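Long-range contact in nicotinamide riboside transporter PnuC (Neisseria mucosa ATCC 25996, PDB 4QTN), which binds nicotinamide riboside, a form of vitamin B3, and probably carries it across the bacterial inner membrane as a homotrimer: residues C[60-73]-C[95-107]. Sequence-based numbering, arbitrary orientation.
Sequences GKISNYLFGLISVS and YVPVQFVGFAMWR. With NNR (Nicotinamide riboside), chain I.
The carbonyl oxygens of Gly60 and Lys61 lie beside the indole of Trp106; Lys61 O is 3.5 Å from CZ3. At the far end of the indole NE1 is hydrogen-bonded to Met174 O, which helps to hold its rotation. Ile62 extends CG1 anti to its backbone N (chi1 -176°). This brings CG1 to the ring edge of Phe103, 3.5 Å from CE1, while CD1 reaches the backbone at Arg107. Asn64 ND2 sits over one face of the Tyr65 ring. Tyr65 is the central knob, among Gln99, Gly102, Phe103 and Trp106; its other face lies on the backbone of Gly102 and Phe103. The Tyr65 edge meets the five-membered ring of Trp106 in a T-shaped pair, planes at 82°. Its OH leads, 3.0 Å above the indole plane, offset toward the rim. Gln99 is the reciprocal knob, among Asn64, Tyr65, Gly68 and Leu69; glycine at 68 lets it approach the backbone. Leu69 CD2 touches Val96 CG1 at 3.9 Å and the Phe100 ring. Val72 CG1 packs on Tyr95 CD2 at 3.6 Å, equally near ligand O3R. Tyr95 lays a ring face against the ribose; its OH is hydrogen-bonded to Ser167 OG. This is a nearly antiparallel transmembrane helix pair with knobs-into-holes packing, segment axes approaching to 9.0 Å; Asn64, Val72, Tyr95 and Gln99 line the nicotinamide riboside pocket.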
# COMPACT_ATOMS: atom_id res chain seq x y z
N GLY C 60 -4.72 10.85 19.49
CA GLY C 60 -4.34 10.80 20.88
C GLY C 60 -5.46 11.30 21.78
O GLY C 60 -5.20 11.69 22.90
N LYS C 61 -6.69 11.29 21.25
CA LYS C 61 -7.89 11.69 22.03
C LYS C 61 -8.37 10.58 22.96
O LYS C 61 -8.39 9.40 22.59
CB LYS C 61 -9.02 12.07 21.09
CG LYS C 61 -8.74 13.31 20.28
CD LYS C 61 -10.02 13.88 19.70
CE LYS C 61 -9.78 15.28 19.18
NZ LYS C 61 -10.76 16.26 19.75
N ILE C 62 -8.81 10.96 24.16
CA ILE C 62 -9.14 9.99 25.22
C ILE C 62 -10.46 9.27 25.00
O ILE C 62 -10.66 8.15 25.51
CB ILE C 62 -9.17 10.66 26.60
CG1 ILE C 62 -9.42 9.60 27.68
CG2 ILE C 62 -10.23 11.76 26.65
CD1 ILE C 62 -8.48 9.71 28.84
N SER C 63 -11.36 9.92 24.27
CA SER C 63 -12.70 9.38 24.01
C SER C 63 -12.68 8.31 22.97
O SER C 63 -13.72 7.90 22.51
CB SER C 63 -13.64 10.48 23.54
OG SER C 63 -13.30 10.88 22.22
N ASN C 64 -11.49 7.89 22.55
CA ASN C 64 -11.36 6.73 21.70
C ASN C 64 -11.91 5.50 22.41
O ASN C 64 -12.53 4.65 21.79
CB ASN C 64 -9.90 6.49 21.28
CG ASN C 64 -9.16 5.53 22.20
OD1 ASN C 64 -9.23 4.30 22.02
ND2 ASN C 64 -8.44 6.08 23.17
N TYR C 65 -11.75 5.46 23.73
CA TYR C 65 -12.00 4.24 24.50
C TYR C 65 -13.46 3.83 24.56
O TYR C 65 -13.78 2.63 24.53
CB TYR C 65 -11.41 4.34 25.90
CG TYR C 65 -9.91 4.23 25.92
CD1 TYR C 65 -9.27 3.06 25.53
CD2 TYR C 65 -9.13 5.31 26.34
CE1 TYR C 65 -7.90 2.96 25.56
CE2 TYR C 65 -7.75 5.21 26.37
CZ TYR C 65 -7.14 4.04 25.98
OH TYR C 65 -5.76 3.96 26.00
N LEU C 66 -14.36 4.81 24.66
CA LEU C 66 -15.78 4.53 24.63
C LEU C 66 -16.17 3.87 23.30
O LEU C 66 -16.83 2.83 23.28
CB LEU C 66 -16.59 5.79 24.86
CG LEU C 66 -18.08 5.61 24.59
CD1 LEU C 66 -18.66 4.44 25.39
CD2 LEU C 66 -18.84 6.91 24.89
N PHE C 67 -15.77 4.50 22.19
CA PHE C 67 -15.96 3.91 20.86
C PHE C 67 -15.38 2.51 20.77
O PHE C 67 -16.05 1.59 20.31
CB PHE C 67 -15.34 4.80 19.77
CG PHE C 67 -16.05 6.10 19.58
CD1 PHE C 67 -17.26 6.16 18.90
CD2 PHE C 67 -15.51 7.28 20.08
CE1 PHE C 67 -17.93 7.36 18.73
CE2 PHE C 67 -16.17 8.49 19.92
CZ PHE C 67 -17.38 8.53 19.24
N GLY C 68 -14.14 2.36 21.22
CA GLY C 68 -13.47 1.07 21.17
C GLY C 68 -14.27 -0.02 21.84
O GLY C 68 -14.41 -1.13 21.30
N LEU C 69 -14.84 0.32 23.00
CA LEU C 69 -15.62 -0.63 23.80
C LEU C 69 -16.76 -1.24 22.99
O LEU C 69 -16.91 -2.46 22.96
CB LEU C 69 -16.15 0.04 25.08
CG LEU C 69 -16.69 -0.84 26.22
CD1 LEU C 69 -18.16 -1.19 26.02
CD2 LEU C 69 -15.85 -2.09 26.39
N ILE C 70 -17.55 -0.39 22.34
CA ILE C 70 -18.63 -0.84 21.43
C ILE C 70 -18.04 -1.67 20.31
O ILE C 70 -18.41 -2.84 20.11
CB ILE C 70 -19.37 0.36 20.79
CG1 ILE C 70 -20.17 1.12 21.84
CG2 ILE C 70 -20.28 -0.12 19.67
CD1 ILE C 70 -20.50 2.55 21.44
N SER C 71 -17.09 -1.06 19.60
CA SER C 71 -16.58 -1.59 18.37
C SER C 71 -16.04 -3.00 18.52
O SER C 71 -16.46 -3.90 17.77
CB SER C 71 -15.51 -0.69 17.81
OG SER C 71 -14.84 -1.34 16.74
N VAL C 72 -15.11 -3.20 19.46
CA VAL C 72 -14.45 -4.52 19.62
C VAL C 72 -15.42 -5.63 20.03
O VAL C 72 -15.21 -6.80 19.69
CB VAL C 72 -13.22 -4.50 20.59
CG1 VAL C 72 -12.05 -3.76 19.97
CG2 VAL C 72 -13.59 -3.92 21.96
N SER C 73 -16.50 -5.26 20.73
CA SER C 73 -17.48 -6.22 21.22
C SER C 73 -18.24 -6.77 20.04
O SER C 73 -18.13 -7.96 19.71
CB SER C 73 -18.45 -5.55 22.19
OG SER C 73 -17.75 -4.94 23.26
N TYR C 95 -9.18 -7.03 24.35
CA TYR C 95 -9.51 -5.63 24.05
C TYR C 95 -10.62 -5.06 24.95
O TYR C 95 -10.57 -3.88 25.30
CB TYR C 95 -9.89 -5.43 22.57
CG TYR C 95 -8.74 -5.59 21.58
CD1 TYR C 95 -7.40 -5.57 22.00
CD2 TYR C 95 -9.00 -5.70 20.21
CE1 TYR C 95 -6.35 -5.71 21.08
CE2 TYR C 95 -7.96 -5.84 19.28
CZ TYR C 95 -6.64 -5.84 19.72
OH TYR C 95 -5.62 -5.98 18.80
N VAL C 96 -11.59 -5.89 25.32
CA VAL C 96 -12.76 -5.39 26.07
C VAL C 96 -12.43 -4.94 27.51
O VAL C 96 -12.85 -3.85 27.93
CB VAL C 96 -13.95 -6.38 26.04
CG1 VAL C 96 -15.09 -5.86 26.90
CG2 VAL C 96 -14.43 -6.58 24.62
N PRO C 97 -11.68 -5.75 28.26
CA PRO C 97 -11.25 -5.19 29.55
C PRO C 97 -10.28 -4.01 29.38
O PRO C 97 -10.43 -2.98 30.03
CB PRO C 97 -10.57 -6.38 30.26
CG PRO C 97 -10.28 -7.36 29.18
CD PRO C 97 -11.30 -7.16 28.10
N VAL C 98 -9.34 -4.15 28.45
CA VAL C 98 -8.28 -3.15 28.26
C VAL C 98 -8.81 -1.74 27.93
O VAL C 98 -8.17 -0.74 28.26
CB VAL C 98 -7.24 -3.62 27.21
CG1 VAL C 98 -6.28 -2.50 26.84
CG2 VAL C 98 -6.46 -4.80 27.74
N GLN C 99 -9.99 -1.67 27.30
CA GLN C 99 -10.64 -0.38 27.06
C GLN C 99 -10.71 0.47 28.33
O GLN C 99 -10.44 1.67 28.30
CB GLN C 99 -12.05 -0.57 26.47
CG GLN C 99 -12.06 -1.00 25.01
CD GLN C 99 -11.15 -0.15 24.13
OE1 GLN C 99 -11.34 1.06 24.01
NE2 GLN C 99 -10.15 -0.79 23.52
N PHE C 100 -11.07 -0.17 29.46
CA PHE C 100 -11.18 0.55 30.74
C PHE C 100 -9.80 0.83 31.30
O PHE C 100 -9.47 1.98 31.60
CB PHE C 100 -12.02 -0.23 31.75
CG PHE C 100 -13.40 -0.54 31.27
CD1 PHE C 100 -14.44 0.37 31.46
CD2 PHE C 100 -13.67 -1.75 30.64
CE1 PHE C 100 -15.73 0.08 31.01
CE2 PHE C 100 -14.96 -2.05 30.20
CZ PHE C 100 -15.99 -1.12 30.38
N VAL C 101 -9.01 -0.24 31.43
CA VAL C 101 -7.59 -0.14 31.80
C VAL C 101 -6.91 1.03 31.07
O VAL C 101 -6.27 1.89 31.71
CB VAL C 101 -6.85 -1.43 31.44
CG1 VAL C 101 -5.52 -1.50 32.17
CG2 VAL C 101 -7.70 -2.64 31.77
N GLY C 102 -7.03 1.03 29.75
CA GLY C 102 -6.58 2.13 28.91
C GLY C 102 -7.11 3.49 29.32
O GLY C 102 -6.33 4.44 29.48
N PHE C 103 -8.42 3.60 29.52
CA PHE C 103 -9.01 4.89 29.93
C PHE C 103 -8.43 5.37 31.25
O PHE C 103 -8.21 6.57 31.44
CB PHE C 103 -10.53 4.81 30.03
CG PHE C 103 -11.17 6.09 30.49
CD1 PHE C 103 -10.95 7.29 29.80
CD2 PHE C 103 -11.95 6.12 31.64
CE1 PHE C 103 -11.51 8.48 30.23
CE2 PHE C 103 -12.52 7.31 32.08
CZ PHE C 103 -12.30 8.49 31.37
N ALA C 104 -8.19 4.42 32.16
CA ALA C 104 -7.54 4.69 33.44
C ALA C 104 -6.20 5.39 33.24
O ALA C 104 -6.04 6.54 33.66
CB ALA C 104 -7.35 3.39 34.22
N MSE C 105 -5.26 4.71 32.58
CA MSE C 105 -3.86 5.16 32.53
C MSE C 105 -3.64 6.29 31.58
O MSE C 105 -2.73 7.09 31.78
CB MSE C 105 -2.95 4.06 32.08
CG MSE C 105 -3.05 2.87 32.98
SE MSE C 105 -2.21 1.45 31.94
CE MSE C 105 -3.67 1.12 30.66
N TRP C 106 -4.42 6.35 30.50
CA TRP C 106 -4.40 7.51 29.63
C TRP C 106 -4.91 8.74 30.40
O TRP C 106 -4.25 9.78 30.42
CB TRP C 106 -5.23 7.27 28.37
CG TRP C 106 -4.44 6.78 27.15
CD1 TRP C 106 -3.47 5.81 27.13
CD2 TRP C 106 -4.62 7.19 25.78
NE1 TRP C 106 -3.03 5.61 25.84
CE2 TRP C 106 -3.71 6.44 25.00
CE3 TRP C 106 -5.45 8.13 25.15
CZ2 TRP C 106 -3.61 6.60 23.61
CZ3 TRP C 106 -5.34 8.29 23.77
CH2 TRP C 106 -4.44 7.53 23.01
N ARG C 107 -6.06 8.58 31.07
CA ARG C 107 -6.69 9.67 31.84
C ARG C 107 -5.71 10.48 32.67
O ARG C 107 -5.86 11.69 32.81
CB ARG C 107 -7.80 9.12 32.75
CG ARG C 107 -8.74 10.19 33.32
CD ARG C 107 -9.78 9.59 34.25
NE ARG C 107 -9.16 8.69 35.23
CZ ARG C 107 -9.84 7.87 36.02
NH1 ARG C 107 -9.18 7.09 36.87
NH2 ARG C 107 -11.16 7.83 35.97
O2R NNR I . -8.10 0.70 20.92
C2R NNR I . -8.08 -0.08 19.60
C3R NNR I . -9.12 -1.21 19.64
O3R NNR I . -9.30 -1.60 20.92
C4R NNR I . -8.49 -2.34 18.85
C5R NNR I . -8.94 -2.34 17.33
O5R NNR I . -8.03 -3.21 16.58
O4R NNR I . -7.21 -2.17 18.96
C1R NNR I . -6.93 -0.65 19.39
N1 NNR I . -6.15 0.04 18.34
C2 NNR I . -6.04 -0.50 17.05
C6 NNR I . -5.53 1.23 18.63
C5 NNR I . -4.80 1.90 17.62
C4 NNR I . -4.68 1.36 16.36
C3 NNR I . -5.30 0.18 16.06
C7 NNR I . -5.19 -0.37 14.65
O7 NNR I . -5.32 -1.53 14.43
N7 NNR I . -4.92 0.54 13.56